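Local coordinates for extracellular ligand-binding receptor (Desulfohalobium retbaense DSM 5692, PDB 5ERE), which probably senses small molecules outside the cell, binding ketoleucine in a periplasmic-binding-protein module and cytosine in a tandem PAS-like sensor module, at residues A[463-466]-A[467-470]. Residues are numbered along the deposited sequence; the frame is centred on the assembly and turned at random.
Sequences GSII and SRKV. With ACY (acetic acid), chain D.
Ser467 grips the carbonyl oxygen of Gly463 twice, one helical turn back. Its backbone N donates to Gly463 O at 2.9 Å, and its OG donates to the same oxygen at 2.8 Å. The two donors come from opposite faces of the carbonyl plane. The hydroxyl gets there because chi1 of 64° sets OG between the backbone N and the carbonyl carbon, turned back along the helix. An alanine here would keep the backbone bond, but Gly463 O would probably lose its second donor.

Arg468 also folds back over the preceding turn. Its chain bends at chi3 (-58°), which lays the guanidinium over the backbone of Ser464 and Ile465. Ser464 O and Ile465 CA lie under one face of the flat group, both offset toward its rim. Arg468 NH1 is 3.2 Å from Ser464 O, but the angle is too poor for a hydrogen bond. Arg468 NH2 lies 4.0 Å from Ile465 CG1. A water accepts a weak bond from Arg468 NH2 and donates to Ile465 O at 2.9 Å, bridging the two residues.

All of this lies on helix 461-470, which links the cytosine-binding sensor module to the second antiparallel sheet of the tandem sensor. One side of the helix packs on the long helix 324-357, where Ile465 meets Leu336 and Ile339. There Glu335 forms salt bridges with both Arg468 NH2 and Lys469 NZ, and Tyr377 OH also bonds to Arg468 NH2.

Ile466 and Val470 turn to strand 476-480, and both touch Ile477. Ile466 CG2 and Val470 CG1 meet at 4.2 Å. Val470 N bonds to Ile466 O at 3.1 Å. At the other end, Gly463 N donates to an acetic acid molecule, probably from the crystallisation liquor.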
ATOM      1  N   GLY A 463      11.172  11.362  -2.880  1.00 33.75           N
ATOM      2  CA  GLY A 463      10.340  10.872  -1.800  1.00 35.75           C
ATOM      3  C   GLY A 463       8.857  10.935  -2.088  1.00 38.67           C
ATOM      4  O   GLY A 463       8.123  10.000  -1.779  1.00 37.30           O
ATOM      5  N   SER A 464       8.402  12.046  -2.664  1.00 33.21           N
ATOM      6  CA  SER A 464       6.990  12.214  -2.916  1.00 38.17           C
ATOM      7  C   SER A 464       6.508  11.136  -3.919  1.00 33.89           C
ATOM      8  O   SER A 464       5.397  10.629  -3.821  1.00 46.30           O
ATOM      9  CB  SER A 464       6.705  13.625  -3.439  1.00 40.21           C
ATOM     10  OG  SER A 464       7.253  13.871  -4.735  1.00 39.80           O
ATOM     11  N   ILE A 465       7.376  10.731  -4.821  1.00 36.21           N
ATOM     12  CA  ILE A 465       6.982   9.719  -5.817  1.00 33.11           C
ATOM     13  C   ILE A 465       7.146   8.330  -5.202  1.00 38.15           C
ATOM     14  O   ILE A 465       6.215   7.523  -5.177  1.00 38.34           O
ATOM     15  CB  ILE A 465       7.794   9.911  -7.098  1.00 37.12           C
ATOM     16  CG1 ILE A 465       7.341  11.207  -7.769  1.00 41.18           C
ATOM     17  CG2 ILE A 465       7.640   8.693  -8.079  1.00 45.37           C
ATOM     18  CD1 ILE A 465       8.376  11.900  -8.598  1.00 43.12           C
ATOM     19  N   ILE A 466       8.308   8.081  -4.612  1.00 43.34           N
ATOM     20  CA  ILE A 466       8.625   6.750  -4.127  1.00 27.63           C
ATOM     21  C   ILE A 466       7.741   6.281  -2.965  1.00 33.85           C
ATOM     22  O   ILE A 466       7.328   5.136  -2.942  1.00 38.85           O
ATOM     23  CB  ILE A 466      10.111   6.673  -3.731  1.00 32.86           C
ATOM     24  CG1 ILE A 466      10.944   6.720  -4.999  1.00 36.21           C
ATOM     25  CG2 ILE A 466      10.396   5.425  -2.962  1.00 37.97           C
ATOM     26  CD1 ILE A 466      12.365   7.089  -4.791  1.00 33.77           C
ATOM     27  N   SER A 467       7.473   7.138  -1.985  1.00 32.20           N
ATOM     28  CA  SER A 467       6.711   6.718  -0.828  1.00 37.08           C
ATOM     29  C   SER A 467       5.280   6.263  -1.184  1.00 35.19           C
ATOM     30  O   SER A 467       4.712   5.386  -0.534  1.00 39.53           O
ATOM     31  CB  SER A 467       6.661   7.862   0.218  1.00 33.95           C
ATOM     32  OG  SER A 467       5.959   8.968  -0.320  1.00 48.74           O
ATOM     33  N   ARG A 468       4.675   6.851  -2.201  1.00 34.68           N
ATOM     34  CA  ARG A 468       3.378   6.353  -2.646  1.00 38.73           C
ATOM     35  C   ARG A 468       3.484   4.950  -3.217  1.00 40.61           C
ATOM     36  O   ARG A 468       2.599   4.122  -3.017  1.00 45.74           O
ATOM     37  CB  ARG A 468       2.756   7.289  -3.689  1.00 43.56           C
ATOM     38  CG  ARG A 468       2.702   8.754  -3.239  1.00 54.33           C
ATOM     39  CD  ARG A 468       1.864   9.661  -4.212  1.00 67.69           C
ATOM     40  NE  ARG A 468       2.372   9.630  -5.589  1.00 67.18           N
ATOM     41  CZ  ARG A 468       2.965  10.641  -6.243  1.00 67.98           C
ATOM     42  NH1 ARG A 468       3.149  11.839  -5.684  1.00 58.43           N
ATOM     43  NH2 ARG A 468       3.378  10.443  -7.498  1.00 75.28           N
ATOM     44  N   LYS A 469       4.551   4.681  -3.951  1.00 44.58           N
ATOM     45  CA  LYS A 469       4.684   3.390  -4.617  1.00 37.20           C
ATOM     46  C   LYS A 469       4.893   2.264  -3.576  1.00 41.02           C
ATOM     47  O   LYS A 469       4.336   1.175  -3.711  1.00 39.05           O
ATOM     48  CB  LYS A 469       5.845   3.438  -5.627  1.00 47.46           C
ATOM     49  CG  LYS A 469       5.512   4.070  -6.964  1.00 45.46           C
ATOM     50  CD  LYS A 469       4.943   3.018  -7.956  1.00 55.92           C
ATOM     51  CE  LYS A 469       3.576   3.379  -8.459  1.00 60.25           C
ATOM     52  NZ  LYS A 469       3.664   4.331  -9.578  1.00 66.20           N
ATOM     53  N   VAL A 470       5.676   2.538  -2.528  1.00 32.90           N
ATOM     54  CA  VAL A 470       6.048   1.517  -1.544  1.00 38.42           C
ATOM     55  C   VAL A 470       5.121   1.423  -0.339  1.00 43.69           C
ATOM     56  O   VAL A 470       5.307   0.557   0.517  1.00 40.88           O
ATOM     57  CB  VAL A 470       7.500   1.736  -0.990  1.00 41.46           C
ATOM     58  CG1 VAL A 470       8.497   1.736  -2.113  1.00 49.59           C
ATOM     59  CG2 VAL A 470       7.637   2.990  -0.187  1.00 43.80           C
TER
HETATM   60  C   ACY D 603      14.154  13.888  -2.532  1.00 44.16           C
HETATM   61  O   ACY D 603      13.130  13.338  -2.023  1.00 34.42           O
HETATM   62  OXT ACY D 603      14.278  14.167  -3.747  1.00 44.65           O
HETATM   63  CH3 ACY D 603      15.328  14.245  -1.637  1.00 44.89           C
HETATM   64  O   HOH W   1       3.946   7.754  -7.022  1.00 49.22           O